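Local structure of phosphatidylinositol-specific phospholipase C (Listeria monocytogenes, 2PLC) at residues V1-W6 / N267-N272; P22-T27 / D258-Q263; M48-Q53 / L86-Q91; I61-K66 / A80-V85; T90-K95 / E99-R104. The protein is a bacterial phosphatidylinositol-specific phospholipase C, a member of an enzyme family with a TIM-barrel type of fold. All coordinates share one frame; numbering follows the deposited sequence.

Contact 1. Residues V1-W6 / N267-N272; sequences VTTKQW and NIIKNN
Ile269 spreads over one face of the Trp6 indole, with all three outer carbons of its side chain in touch with the ring. CD1 stands 3.7 Å from the centroid of the five-membered ring and 11° off its normal, a CH-pi contact. CG1 sits over the middle of the double ring, and the other branch, CG2, reaches the benzo side, 3.6 Å from Trp6 CE3. This spread follows from the first torsion of Ile269 (chi1 -68°), which places CG1 anti to the carbonyl carbon and CG2 beside it, so that both branches meet the same indole face. Thr3 adds its methyl at the far end, CG2 to Ile269 CD1 at 4.1 Å. The contact joins the N-terminal loop to the end of helix 262-269, which packs outside the parallel strands 20-24 and 253-257 of the barrel. NE1 of the indole is hydrogen-bonded to Gly57 O, while Pro22 of strand 20-24 touches both Trp6 and Ile269. A type I turn runs from Ile269 to Asn272, and Ile269 O accepts from Asn272 N and from Asn272 ND2, the latter at 2.8 Å. That second bond steadies the amide, whose ND2 approaches Trp6 CZ3 obliquely to 3.5 Å, the two planes 18° apart. Asn272 OD1 accepts from Ser20 N.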
# COMPACT_ATOMS: atom_id res chain seq x y z
N VAL A 1 -19.42 5.64 9.44
CA VAL A 1 -18.20 5.85 10.28
C VAL A 1 -17.19 6.74 9.55
O VAL A 1 -17.23 6.86 8.33
CB VAL A 1 -17.52 4.49 10.64
CG1 VAL A 1 -16.37 4.70 11.63
CG2 VAL A 1 -18.54 3.53 11.22
N THR A 2 -16.31 7.37 10.32
CA THR A 2 -15.29 8.25 9.77
C THR A 2 -14.17 7.47 9.09
O THR A 2 -13.76 6.41 9.57
CB THR A 2 -14.65 9.14 10.85
OG1 THR A 2 -14.17 8.32 11.92
CG2 THR A 2 -15.66 10.15 11.39
N THR A 3 -13.68 8.01 7.98
CA THR A 3 -12.60 7.40 7.23
C THR A 3 -11.32 7.39 8.06
O THR A 3 -10.40 6.61 7.82
CB THR A 3 -12.33 8.16 5.92
OG1 THR A 3 -12.07 9.54 6.21
CG2 THR A 3 -13.52 8.06 4.98
N LYS A 4 -11.27 8.27 9.06
CA LYS A 4 -10.10 8.38 9.93
C LYS A 4 -9.93 7.16 10.86
O LYS A 4 -8.82 6.84 11.27
CB LYS A 4 -10.19 9.67 10.75
CG LYS A 4 -8.94 10.01 11.52
CD LYS A 4 -9.01 11.43 12.08
CE LYS A 4 -10.16 11.59 13.07
NZ LYS A 4 -10.29 13.00 13.53
N GLN A 5 -11.04 6.48 11.15
CA GLN A 5 -11.01 5.31 12.02
C GLN A 5 -11.97 4.22 11.54
O GLN A 5 -12.64 3.58 12.36
CB GLN A 5 -11.38 5.70 13.45
CG GLN A 5 -10.48 6.75 14.07
CD GLN A 5 -10.76 6.99 15.54
OE1 GLN A 5 -11.89 6.81 16.01
NE2 GLN A 5 -9.73 7.37 16.29
N TRP A 6 -12.00 3.97 10.24
CA TRP A 6 -12.90 2.96 9.68
C TRP A 6 -12.61 1.52 10.08
O TRP A 6 -13.54 0.74 10.29
CB TRP A 6 -13.01 3.08 8.16
CG TRP A 6 -11.76 2.73 7.37
CD1 TRP A 6 -10.72 3.57 7.05
CD2 TRP A 6 -11.48 1.48 6.72
NE1 TRP A 6 -9.82 2.92 6.24
CE2 TRP A 6 -10.26 1.64 6.02
CE3 TRP A 6 -12.14 0.25 6.66
CZ2 TRP A 6 -9.69 0.61 5.26
CZ3 TRP A 6 -11.57 -0.78 5.91
CH2 TRP A 6 -10.36 -0.59 5.22
N ASN A 267 -16.19 4.74 -0.97
CA ASN A 267 -16.96 3.66 -1.57
C ASN A 267 -16.27 2.31 -1.51
O ASN A 267 -16.92 1.27 -1.43
CB ASN A 267 -17.38 4.01 -3.00
CG ASN A 267 -18.48 5.04 -3.03
OD1 ASN A 267 -19.18 5.25 -2.04
ND2 ASN A 267 -18.67 5.68 -4.18
N ILE A 268 -14.94 2.32 -1.54
CA ILE A 268 -14.18 1.07 -1.45
C ILE A 268 -14.28 0.57 -0.01
O ILE A 268 -14.43 -0.63 0.24
CB ILE A 268 -12.70 1.27 -1.86
CG1 ILE A 268 -12.62 1.61 -3.35
CG2 ILE A 268 -11.90 0.01 -1.58
CD1 ILE A 268 -11.22 1.87 -3.84
N ILE A 269 -14.23 1.51 0.94
CA ILE A 269 -14.35 1.18 2.36
C ILE A 269 -15.74 0.60 2.65
O ILE A 269 -15.87 -0.40 3.37
CB ILE A 269 -14.14 2.43 3.25
CG1 ILE A 269 -12.69 2.90 3.18
CG2 ILE A 269 -14.53 2.13 4.70
CD1 ILE A 269 -12.45 4.25 3.85
N LYS A 270 -16.77 1.21 2.06
CA LYS A 270 -18.15 0.77 2.25
C LYS A 270 -18.40 -0.66 1.78
O LYS A 270 -19.40 -1.27 2.17
CB LYS A 270 -19.13 1.72 1.57
CG LYS A 270 -19.32 3.04 2.28
CD LYS A 270 -20.50 3.80 1.69
CE LYS A 270 -20.79 5.09 2.45
NZ LYS A 270 -22.06 5.73 2.01
N ASN A 271 -17.50 -1.20 0.96
CA ASN A 271 -17.66 -2.57 0.48
C ASN A 271 -17.55 -3.59 1.62
O ASN A 271 -18.09 -4.68 1.52
CB ASN A 271 -16.63 -2.90 -0.61
CG ASN A 271 -16.80 -4.30 -1.16
OD1 ASN A 271 -16.02 -5.20 -0.87
ND2 ASN A 271 -17.85 -4.51 -1.96
N ASN A 272 -16.84 -3.24 2.69
CA ASN A 272 -16.68 -4.14 3.83
C ASN A 272 -17.97 -4.14 4.66
O ASN A 272 -18.68 -3.13 4.70
CB ASN A 272 -15.52 -3.69 4.72
CG ASN A 272 -14.23 -3.54 3.95
OD1 ASN A 272 -13.60 -4.52 3.58
ND2 ASN A 272 -13.82 -2.29 3.72

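Contact 2. Residues P22-T27 / D258-Q263; sequences PGTHDT and DFPEKQ
His25 and Asp258 supply the tight part of the contact: their side chains run alongside with their ends on the same side, and are joined by a hydrogen bond from His25 ND1 to Asp258 OD1 (2.9 Å, N-H...O 151°). The oxygen lies almost exactly in the imidazole plane and offers its syn lone pair, although ring and carboxylate are turned 47° apart. With chi1 at 165°, the imidazole of His25 swings out opposite its own backbone N, which brings the ring edge to the carboxylate. The same oxygen is only 3.3 Å from His25 CB, so it fits closely into the angle between ring and chain, and Asp26 CB packs over one ring face.

Toward Pro260 the packing is looser. Here a lone methyl-to-ring approach, Thr24 CG2 to Pro260 CG at 4.0 Å, links the segments, the two side chains nearly perpendicular. Thr24 turns its hydroxyl elsewhere, receiving a bond from Thr27 OG1 and pairing with Gln53 OE1. Beyond Pro260 the chain diverges toward solvent: Glu261, at the N-cap of helix 262-269, is exposed, as are Lys262 and Gln263.

Main-chain bonds of Gly23 to Leu255 and Met257 join the parallel strands 20-24 and 253-257. His25 and Asp258 each lie just past the carboxyl end of one of them, the rim on which TIM-barrel enzymes characteristically carry their active sites, and a His-carboxylate pair there is consistent with such a site.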
# COMPACT_ATOMS: atom_id res chain seq x y z
N PRO A 22 -8.28 0.41 0.46
CA PRO A 22 -7.86 1.47 -0.46
C PRO A 22 -6.37 1.71 -0.23
O PRO A 22 -5.93 1.79 0.92
CB PRO A 22 -8.66 2.69 0.02
CG PRO A 22 -9.67 2.15 1.00
CD PRO A 22 -8.98 0.98 1.62
N GLY A 23 -5.61 1.84 -1.31
CA GLY A 23 -4.18 2.09 -1.18
C GLY A 23 -3.71 3.07 -2.22
O GLY A 23 -4.45 3.38 -3.15
N THR A 24 -2.49 3.57 -2.07
CA THR A 24 -1.94 4.52 -3.03
C THR A 24 -0.63 3.99 -3.64
O THR A 24 0.17 3.33 -2.95
CB THR A 24 -1.64 5.88 -2.38
OG1 THR A 24 -0.92 5.67 -1.16
CG2 THR A 24 -2.92 6.63 -2.09
N HIS A 25 -0.45 4.24 -4.93
CA HIS A 25 0.75 3.83 -5.64
C HIS A 25 1.73 5.00 -5.55
O HIS A 25 1.33 6.15 -5.75
CB HIS A 25 0.42 3.52 -7.10
CG HIS A 25 1.62 3.43 -7.99
ND1 HIS A 25 1.83 4.30 -9.03
CD2 HIS A 25 2.66 2.57 -8.00
CE1 HIS A 25 2.96 3.98 -9.65
NE2 HIS A 25 3.48 2.93 -9.04
N ASP A 26 2.98 4.70 -5.21
CA ASP A 26 4.03 5.72 -5.08
C ASP A 26 3.52 6.87 -4.21
O ASP A 26 3.52 8.04 -4.60
CB ASP A 26 4.45 6.22 -6.46
CG ASP A 26 5.90 6.65 -6.50
OD1 ASP A 26 6.56 6.77 -5.44
OD2 ASP A 26 6.38 6.85 -7.63
N THR A 27 3.09 6.48 -3.02
CA THR A 27 2.54 7.36 -2.00
C THR A 27 3.14 8.75 -1.84
O THR A 27 2.41 9.74 -1.74
CB THR A 27 2.60 6.64 -0.64
OG1 THR A 27 1.95 5.36 -0.76
CG2 THR A 27 1.92 7.48 0.45
N ASP A 258 -3.61 5.81 -8.17
CA ASP A 258 -2.91 7.07 -8.41
C ASP A 258 -4.07 8.06 -8.34
O ASP A 258 -5.18 7.74 -8.77
CB ASP A 258 -2.34 7.15 -9.82
CG ASP A 258 -1.05 6.39 -9.98
OD1 ASP A 258 -0.34 6.16 -8.98
OD2 ASP A 258 -0.73 6.04 -11.14
N PHE A 259 -3.82 9.23 -7.76
CA PHE A 259 -4.83 10.29 -7.64
C PHE A 259 -6.23 9.85 -7.19
O PHE A 259 -7.22 10.17 -7.85
CB PHE A 259 -4.94 11.05 -8.97
CG PHE A 259 -3.66 11.69 -9.42
CD1 PHE A 259 -3.23 12.88 -8.86
CD2 PHE A 259 -2.90 11.12 -10.44
CE1 PHE A 259 -2.07 13.50 -9.31
CE2 PHE A 259 -1.74 11.72 -10.89
CZ PHE A 259 -1.32 12.92 -10.32
N PRO A 260 -6.33 9.11 -6.08
CA PRO A 260 -7.67 8.70 -5.65
C PRO A 260 -8.46 9.86 -5.06
O PRO A 260 -7.91 10.71 -4.37
CB PRO A 260 -7.37 7.66 -4.58
CG PRO A 260 -6.10 8.18 -3.97
CD PRO A 260 -5.30 8.56 -5.18
N GLU A 261 -9.75 9.90 -5.37
CA GLU A 261 -10.63 10.93 -4.83
C GLU A 261 -11.25 10.45 -3.53
O GLU A 261 -11.40 9.25 -3.31
CB GLU A 261 -11.73 11.27 -5.84
CG GLU A 261 -11.19 11.92 -7.09
CD GLU A 261 -12.29 12.40 -8.00
OE1 GLU A 261 -12.94 11.56 -8.65
OE2 GLU A 261 -12.50 13.63 -8.06
N LYS A 262 -11.58 11.40 -2.66
CA LYS A 262 -12.19 11.11 -1.35
C LYS A 262 -13.40 10.20 -1.49
O LYS A 262 -13.62 9.30 -0.67
CB LYS A 262 -12.64 12.41 -0.68
CG LYS A 262 -11.57 13.48 -0.50
CD LYS A 262 -10.82 13.33 0.81
CE LYS A 262 -10.03 14.58 1.14
NZ LYS A 262 -10.91 15.76 1.39
N GLN A 263 -14.19 10.45 -2.54
CA GLN A 263 -15.41 9.70 -2.85
C GLN A 263 -15.12 8.23 -3.14
O GLN A 263 -15.77 7.33 -2.59
CB GLN A 263 -16.08 10.33 -4.08
CG GLN A 263 -17.35 9.66 -4.56
CD GLN A 263 -18.58 10.17 -3.84
OE1 GLN A 263 -18.74 9.98 -2.63
NE2 GLN A 263 -19.47 10.84 -4.58

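Contact 3. Residues M48-Q53 / L86-Q91; sequences MSLYQQ and LETITQ
Thr88 is the first residue of segment 86-91 to reach the other helix, and it does so with its methyl. CG2, anti to the backbone N (chi1 -60° for the hydroxyl), settles between two side chains of helix 50-55: it is 4.0 Å from Leu50 CD2 and also 4.0 Å from Tyr51 CB. Toward Tyr51 it comes in at the ring edge, near the plane, whereas Leu50 and Thr88 overlap with their tips going opposite ways. The hydroxyl is turned back to its own helix, where OG1 is hydrogen-bonded to Gly84 O. One residue on, Ile89 extends CD1 to both branches of Leu50, 3.7 Å from Leu50 CD2 and 3.9 Å from Leu50 CD1, with the two side chains nearly perpendicular. Leu50 is thus the partner that Thr88 and Ile89 share, its CD2 methyl in touch with both. Two helices of the barrel meet here, the short 50-55 packing on 82-95 where Val85 and Phe92 extend the same apolar seam. Across the seam the start of helix 50-55 is held by Ser49 at its N-cap, whose OG receives a weak bond from Gln52 N. Gln53 NE2 also ties back to Met48 O (3.0 Å, 167°). Tyr51 OH is hydrogen-bonded to Lys95 NZ.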
# COMPACT_ATOMS: atom_id res chain seq x y z
N MET A 48 -2.53 14.50 -2.43
CA MET A 48 -2.64 14.53 -0.97
C MET A 48 -1.32 14.13 -0.33
O MET A 48 -0.61 13.28 -0.86
CB MET A 48 -3.74 13.58 -0.48
CG MET A 48 -5.16 14.05 -0.72
SD MET A 48 -6.41 12.89 -0.09
CE MET A 48 -6.14 11.48 -1.19
N SER A 49 -0.99 14.76 0.79
CA SER A 49 0.23 14.42 1.51
C SER A 49 -0.02 13.10 2.22
O SER A 49 -1.17 12.65 2.32
CB SER A 49 0.61 15.51 2.53
OG SER A 49 -0.34 15.58 3.58
N LEU A 50 1.04 12.48 2.72
CA LEU A 50 0.94 11.20 3.41
C LEU A 50 -0.11 11.24 4.50
O LEU A 50 -1.01 10.40 4.54
CB LEU A 50 2.29 10.80 4.02
CG LEU A 50 2.37 9.55 4.89
CD1 LEU A 50 1.81 8.34 4.16
CD2 LEU A 50 3.81 9.30 5.27
N TYR A 51 -0.04 12.26 5.33
CA TYR A 51 -0.98 12.40 6.43
C TYR A 51 -2.42 12.57 5.98
O TYR A 51 -3.34 12.04 6.61
CB TYR A 51 -0.55 13.55 7.34
CG TYR A 51 -1.35 13.56 8.61
CD1 TYR A 51 -1.15 12.58 9.58
CD2 TYR A 51 -2.38 14.49 8.79
CE1 TYR A 51 -1.97 12.51 10.71
CE2 TYR A 51 -3.21 14.44 9.92
CZ TYR A 51 -3.00 13.44 10.88
OH TYR A 51 -3.84 13.37 11.98
N GLN A 52 -2.63 13.31 4.89
CA GLN A 52 -3.98 13.52 4.38
C GLN A 52 -4.57 12.22 3.86
O GLN A 52 -5.77 11.98 4.00
CB GLN A 52 -3.97 14.56 3.26
CG GLN A 52 -3.46 15.91 3.68
CD GLN A 52 -3.64 16.94 2.59
OE1 GLN A 52 -4.24 17.99 2.81
NE2 GLN A 52 -3.13 16.63 1.40
N GLN A 53 -3.73 11.40 3.23
CA GLN A 53 -4.15 10.11 2.68
C GLN A 53 -4.62 9.17 3.78
O GLN A 53 -5.64 8.49 3.63
CB GLN A 53 -3.00 9.46 1.92
CG GLN A 53 -2.58 10.19 0.66
CD GLN A 53 -1.40 9.53 -0.02
OE1 GLN A 53 -1.28 8.30 -0.02
NE2 GLN A 53 -0.50 10.33 -0.59
N LEU A 86 8.07 7.46 8.85
CA LEU A 86 7.81 6.65 10.03
C LEU A 86 7.19 7.44 11.16
O LEU A 86 6.29 6.95 11.84
CB LEU A 86 9.09 5.96 10.52
CG LEU A 86 9.64 4.90 9.56
CD1 LEU A 86 10.87 4.23 10.15
CD2 LEU A 86 8.56 3.86 9.27
N GLU A 87 7.63 8.69 11.36
CA GLU A 87 7.07 9.51 12.42
C GLU A 87 5.63 9.87 12.13
O GLU A 87 4.79 9.93 13.03
CB GLU A 87 7.89 10.78 12.65
CG GLU A 87 7.20 11.74 13.60
CD GLU A 87 8.12 12.74 14.21
OE1 GLU A 87 8.41 13.76 13.55
OE2 GLU A 87 8.55 12.52 15.36
N THR A 88 5.33 10.11 10.86
CA THR A 88 3.99 10.45 10.44
C THR A 88 3.06 9.25 10.65
O THR A 88 2.01 9.39 11.26
CB THR A 88 3.95 10.88 8.96
OG1 THR A 88 4.77 12.04 8.77
CG2 THR A 88 2.52 11.21 8.54
N ILE A 89 3.47 8.08 10.15
CA ILE A 89 2.67 6.86 10.28
C ILE A 89 2.41 6.56 11.75
O ILE A 89 1.29 6.27 12.16
CB ILE A 89 3.40 5.63 9.70
CG1 ILE A 89 3.89 5.90 8.28
CG2 ILE A 89 2.49 4.43 9.74
CD1 ILE A 89 2.82 6.36 7.35
N THR A 90 3.49 6.60 12.52
CA THR A 90 3.46 6.35 13.95
C THR A 90 2.55 7.31 14.72
O THR A 90 1.80 6.88 15.60
CB THR A 90 4.88 6.36 14.50
OG1 THR A 90 5.55 5.19 14.04
CG2 THR A 90 4.89 6.40 15.99
N GLN A 91 2.59 8.59 14.38
CA GLN A 91 1.74 9.57 15.04
C GLN A 91 0.27 9.30 14.73
O GLN A 91 -0.60 9.50 15.58
CB GLN A 91 2.10 11.00 14.61
CG GLN A 91 3.37 11.53 15.26
CD GLN A 91 3.28 11.53 16.79
OE1 GLN A 91 2.52 12.29 17.38
NE2 GLN A 91 4.07 10.67 17.42

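Contact 4. Residues I61-K66 / A80-V85; sequences IDIRAK and ASLSGV
Ile63 carries the contact, one branch for each of two helix residues, Leu82 and Val85. Two residues before it, Ile61 also points toward the helix but stops just short, CD1 lying 5.0 Å from Val85 CG1. Asp62 projects from the other side of the strand, and there the guanidinium edge of Arg64 faces its two oxygens in a salt bridge: NE to Asp62 OD1 at 2.7 Å and NH2 to Asp62 OD2 at 2.9 Å. Both oxygens are approached on the syn side but from positions tilted out of the carboxylate plane, and OD2 also accepts from Asp26 N. At Ile63 the first torsion (chi1 -51°) sets CG1 beside the backbone N, and from there CD1 comes tip to tip with Val85 CG1 at 4.0 Å. Its second branch, CG2, touches Leu82 CD1 at 4.2 Å. Arg64 again turns from the helix, while Ala65 ends the row with CB 4.9 Å from Leu82 CD2. On the helix side, Ser81 sits at the N-cap, and its OG shares a hydrogen bond with Ser83 OG (3.1 Å). The first turn of helix 82-95 therefore lies over the strand face formed by Ile61, Ile63 and Ala65. Ile71 of strand 70-73 fills in beside Ile63 and Val85, Leu82 leans on Ile119 and Leu122 of helix 114-125, and strand 60-65 pairs in parallel with strand 101-107.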
# COMPACT_ATOMS: atom_id res chain seq x y z
N ILE A 61 0.24 1.83 1.87
CA ILE A 61 1.14 2.83 1.31
C ILE A 61 2.31 2.17 0.62
O ILE A 61 2.70 1.06 0.95
CB ILE A 61 1.60 3.87 2.35
CG1 ILE A 61 2.32 3.19 3.51
CG2 ILE A 61 0.40 4.65 2.86
CD1 ILE A 61 2.78 4.17 4.58
N ASP A 62 2.85 2.87 -0.37
CA ASP A 62 3.95 2.37 -1.18
C ASP A 62 5.11 3.37 -1.05
O ASP A 62 5.09 4.44 -1.66
CB ASP A 62 3.43 2.28 -2.62
CG ASP A 62 4.47 1.85 -3.61
OD1 ASP A 62 5.61 1.52 -3.22
OD2 ASP A 62 4.12 1.85 -4.81
N ILE A 63 6.10 3.01 -0.25
CA ILE A 63 7.25 3.86 0.02
C ILE A 63 8.53 3.37 -0.65
O ILE A 63 8.95 2.24 -0.45
CB ILE A 63 7.49 3.97 1.55
CG1 ILE A 63 6.19 4.36 2.26
CG2 ILE A 63 8.59 4.98 1.86
CD1 ILE A 63 5.65 5.72 1.88
N ARG A 64 9.15 4.25 -1.44
CA ARG A 64 10.39 3.91 -2.15
C ARG A 64 11.53 4.73 -1.55
O ARG A 64 11.44 5.96 -1.49
CB ARG A 64 10.25 4.25 -3.63
CG ARG A 64 8.87 4.02 -4.24
CD ARG A 64 8.59 2.56 -4.49
NE ARG A 64 7.32 2.37 -5.19
CZ ARG A 64 7.18 2.30 -6.51
NH1 ARG A 64 8.24 2.42 -7.30
NH2 ARG A 64 5.98 2.08 -7.04
N ALA A 65 12.61 4.06 -1.15
CA ALA A 65 13.75 4.74 -0.55
C ALA A 65 15.11 4.22 -1.01
O ALA A 65 15.19 3.16 -1.64
CB ALA A 65 13.66 4.64 0.98
N LYS A 66 16.16 4.98 -0.71
CA LYS A 66 17.54 4.60 -1.05
C LYS A 66 18.34 4.49 0.25
O LYS A 66 17.89 4.97 1.29
CB LYS A 66 18.16 5.62 -2.00
CG LYS A 66 17.59 5.53 -3.40
CD LYS A 66 18.38 6.37 -4.39
CE LYS A 66 17.83 6.22 -5.79
NZ LYS A 66 18.49 7.15 -6.74
N ALA A 80 11.53 14.13 1.18
CA ALA A 80 11.04 13.40 2.34
C ALA A 80 12.08 12.38 2.76
O ALA A 80 12.92 11.97 1.96
CB ALA A 80 9.71 12.71 2.01
N SER A 81 12.06 11.99 4.03
CA SER A 81 13.00 11.01 4.56
C SER A 81 12.19 9.87 5.17
O SER A 81 11.01 10.03 5.50
CB SER A 81 13.90 11.64 5.62
OG SER A 81 13.13 12.24 6.65
N LEU A 82 12.83 8.71 5.31
CA LEU A 82 12.15 7.56 5.89
C LEU A 82 11.76 7.85 7.34
O LEU A 82 10.68 7.47 7.78
CB LEU A 82 13.02 6.31 5.78
CG LEU A 82 12.32 4.99 6.09
CD1 LEU A 82 11.04 4.88 5.27
CD2 LEU A 82 13.25 3.83 5.79
N SER A 83 12.62 8.58 8.05
CA SER A 83 12.35 8.93 9.45
C SER A 83 11.11 9.81 9.52
O SER A 83 10.30 9.68 10.44
CB SER A 83 13.55 9.66 10.07
OG SER A 83 13.82 10.88 9.39
N GLY A 84 10.95 10.67 8.52
CA GLY A 84 9.80 11.55 8.47
C GLY A 84 8.54 10.74 8.24
O GLY A 84 7.51 10.96 8.90
N VAL A 85 8.62 9.80 7.31
CA VAL A 85 7.50 8.93 6.98
C VAL A 85 7.10 8.10 8.20
O VAL A 85 5.92 8.05 8.57
CB VAL A 85 7.86 7.98 5.80
CG1 VAL A 85 6.75 6.97 5.56
CG2 VAL A 85 8.09 8.79 4.54

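Contact 5. Residues T90-K95 / E99-R104; sequences TQFLKK and ETIIMR
Leu93 and Glu99 bring the two backbones closest, their CA atoms 6.6 Å apart, where the last turn of helix 82-95 passes the chain leading into strand 101-107. The strand then runs back alongside the helix in the opposite direction, and Ile101 is the one strand residue whose side chain meets it. Leu93 rests on the incoming backbone: chi2 174° takes CD1 on in line with the chain, and it is the other branch, CD2, turned off that line, that comes 3.5 Å from Glu99 O. This is the return leg of a beta-alpha-beta crossover: strand 60-65 is joined through helix 82-95 to its parallel neighbour 101-107, as in TIM barrels. Ile101 CD1 lies 4.0 Å from Phe92 CD2 and 4.2 Å from Leu93 CD2, so one methyl bridges two successive helix side chains. Phe92, with CG anti to the backbone N (chi1 177°), turns its ring obliquely to Ile101 and also reaches Glu99 CB with CE2, at 4.2 Å. Tyr51 and Leu54 of helix 50-55 adjoin the same phenyl group. Of the Glu99 side chain it is CB that packs here; its carboxylate leads off to a salt bridge with Arg59 and to the amides of Met7 and Ser8.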
# COMPACT_ATOMS: atom_id res chain seq x y z
N THR A 90 3.49 6.60 12.52
CA THR A 90 3.46 6.35 13.95
C THR A 90 2.55 7.31 14.72
O THR A 90 1.80 6.88 15.60
CB THR A 90 4.88 6.36 14.50
OG1 THR A 90 5.55 5.19 14.04
CG2 THR A 90 4.89 6.40 15.99
N GLN A 91 2.59 8.59 14.38
CA GLN A 91 1.74 9.57 15.04
C GLN A 91 0.27 9.30 14.73
O GLN A 91 -0.60 9.50 15.58
CB GLN A 91 2.10 11.00 14.61
CG GLN A 91 3.37 11.53 15.26
CD GLN A 91 3.28 11.53 16.79
OE1 GLN A 91 2.52 12.29 17.38
NE2 GLN A 91 4.07 10.67 17.42
N PHE A 92 -0.01 8.82 13.52
CA PHE A 92 -1.37 8.51 13.11
C PHE A 92 -1.89 7.31 13.88
O PHE A 92 -3.03 7.30 14.35
CB PHE A 92 -1.43 8.23 11.61
CG PHE A 92 -2.79 7.83 11.13
CD1 PHE A 92 -3.77 8.79 10.92
CD2 PHE A 92 -3.11 6.49 10.92
CE1 PHE A 92 -5.05 8.43 10.52
CE2 PHE A 92 -4.39 6.12 10.52
CZ PHE A 92 -5.36 7.09 10.32
N LEU A 93 -1.06 6.27 13.96
CA LEU A 93 -1.43 5.05 14.68
C LEU A 93 -1.56 5.26 16.18
O LEU A 93 -2.21 4.47 16.87
CB LEU A 93 -0.40 3.95 14.41
CG LEU A 93 -0.43 3.40 12.99
CD1 LEU A 93 0.71 2.42 12.79
CD2 LEU A 93 -1.77 2.73 12.74
N LYS A 94 -0.92 6.32 16.68
CA LYS A 94 -0.96 6.66 18.09
C LYS A 94 -2.28 7.35 18.40
O LYS A 94 -2.90 7.11 19.43
CB LYS A 94 0.21 7.60 18.43
CG LYS A 94 0.34 7.96 19.90
CD LYS A 94 1.47 8.95 20.16
CE LYS A 94 2.84 8.36 19.83
NZ LYS A 94 3.96 9.29 20.18
N LYS A 95 -2.73 8.18 17.45
CA LYS A 95 -3.97 8.93 17.58
C LYS A 95 -5.20 8.04 17.31
O LYS A 95 -6.25 8.22 17.93
CB LYS A 95 -3.93 10.10 16.60
CG LYS A 95 -4.71 11.34 17.03
CD LYS A 95 -5.45 11.96 15.85
CE LYS A 95 -4.54 12.13 14.65
NZ LYS A 95 -5.28 11.87 13.38
N GLU A 99 -6.48 1.21 14.00
CA GLU A 99 -6.21 1.10 12.57
C GLU A 99 -4.93 0.32 12.33
O GLU A 99 -4.11 0.17 13.24
CB GLU A 99 -6.08 2.49 11.94
CG GLU A 99 -7.25 3.42 12.18
CD GLU A 99 -8.56 2.84 11.71
OE1 GLU A 99 -8.73 2.64 10.49
OE2 GLU A 99 -9.44 2.60 12.56
N THR A 100 -4.77 -0.18 11.11
CA THR A 100 -3.57 -0.92 10.73
C THR A 100 -3.14 -0.44 9.35
O THR A 100 -3.97 -0.12 8.50
CB THR A 100 -3.80 -2.46 10.71
OG1 THR A 100 -2.67 -3.10 10.08
CG2 THR A 100 -5.06 -2.83 9.96
N ILE A 101 -1.84 -0.37 9.14
CA ILE A 101 -1.30 0.10 7.88
C ILE A 101 -0.40 -0.94 7.25
O ILE A 101 0.42 -1.56 7.93
CB ILE A 101 -0.57 1.45 8.06
CG1 ILE A 101 -1.58 2.51 8.49
CG2 ILE A 101 0.14 1.86 6.77
CD1 ILE A 101 -0.98 3.84 8.80
N ILE A 102 -0.62 -1.18 5.97
CA ILE A 102 0.18 -2.13 5.21
C ILE A 102 1.14 -1.25 4.44
O ILE A 102 0.72 -0.33 3.73
CB ILE A 102 -0.69 -2.95 4.26
CG1 ILE A 102 -1.80 -3.64 5.05
CG2 ILE A 102 0.17 -3.98 3.52
CD1 ILE A 102 -2.85 -4.29 4.20
N MET A 103 2.43 -1.51 4.58
CA MET A 103 3.44 -0.70 3.94
C MET A 103 4.47 -1.44 3.12
O MET A 103 5.20 -2.29 3.62
CB MET A 103 4.15 0.15 5.00
CG MET A 103 5.30 0.99 4.47
SD MET A 103 6.09 1.91 5.78
CE MET A 103 7.67 1.12 5.83
N ARG A 104 4.53 -1.10 1.84
CA ARG A 104 5.50 -1.68 0.93
C ARG A 104 6.72 -0.77 1.01
O ARG A 104 6.61 0.44 0.81
CB ARG A 104 4.95 -1.67 -0.49
CG ARG A 104 5.94 -2.11 -1.54
CD ARG A 104 5.42 -1.81 -2.93
NE ARG A 104 6.35 -2.26 -3.97
CZ ARG A 104 6.08 -2.22 -5.27
NH1 ARG A 104 4.92 -1.75 -5.70
NH2 ARG A 104 6.95 -2.70 -6.15

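Contacts 3, 4 and 5 all use helix 82-95, taken at its middle, start and end; contacts 3 and 5 share Thr90 and Gln91, and their centres are about 8 Å apart. Strands 60-65 and 101-107, reached by contacts 4 and 5, are neighbours in one sheet and form the crossover with that helix. Contacts 1 and 2 both use helix 262-269, their centres about 14 Å apart, and meet at Pro22. Along the chain contact 2 is nested inside contact 1, the other three inside both, and contact 4 inside contact 3. Contact 1 thus joins the chain's two ends, and contact 2 strand 20-24 to the loop after strand 253-257. Thr27 links contact 2 to Gln53 and Asp62.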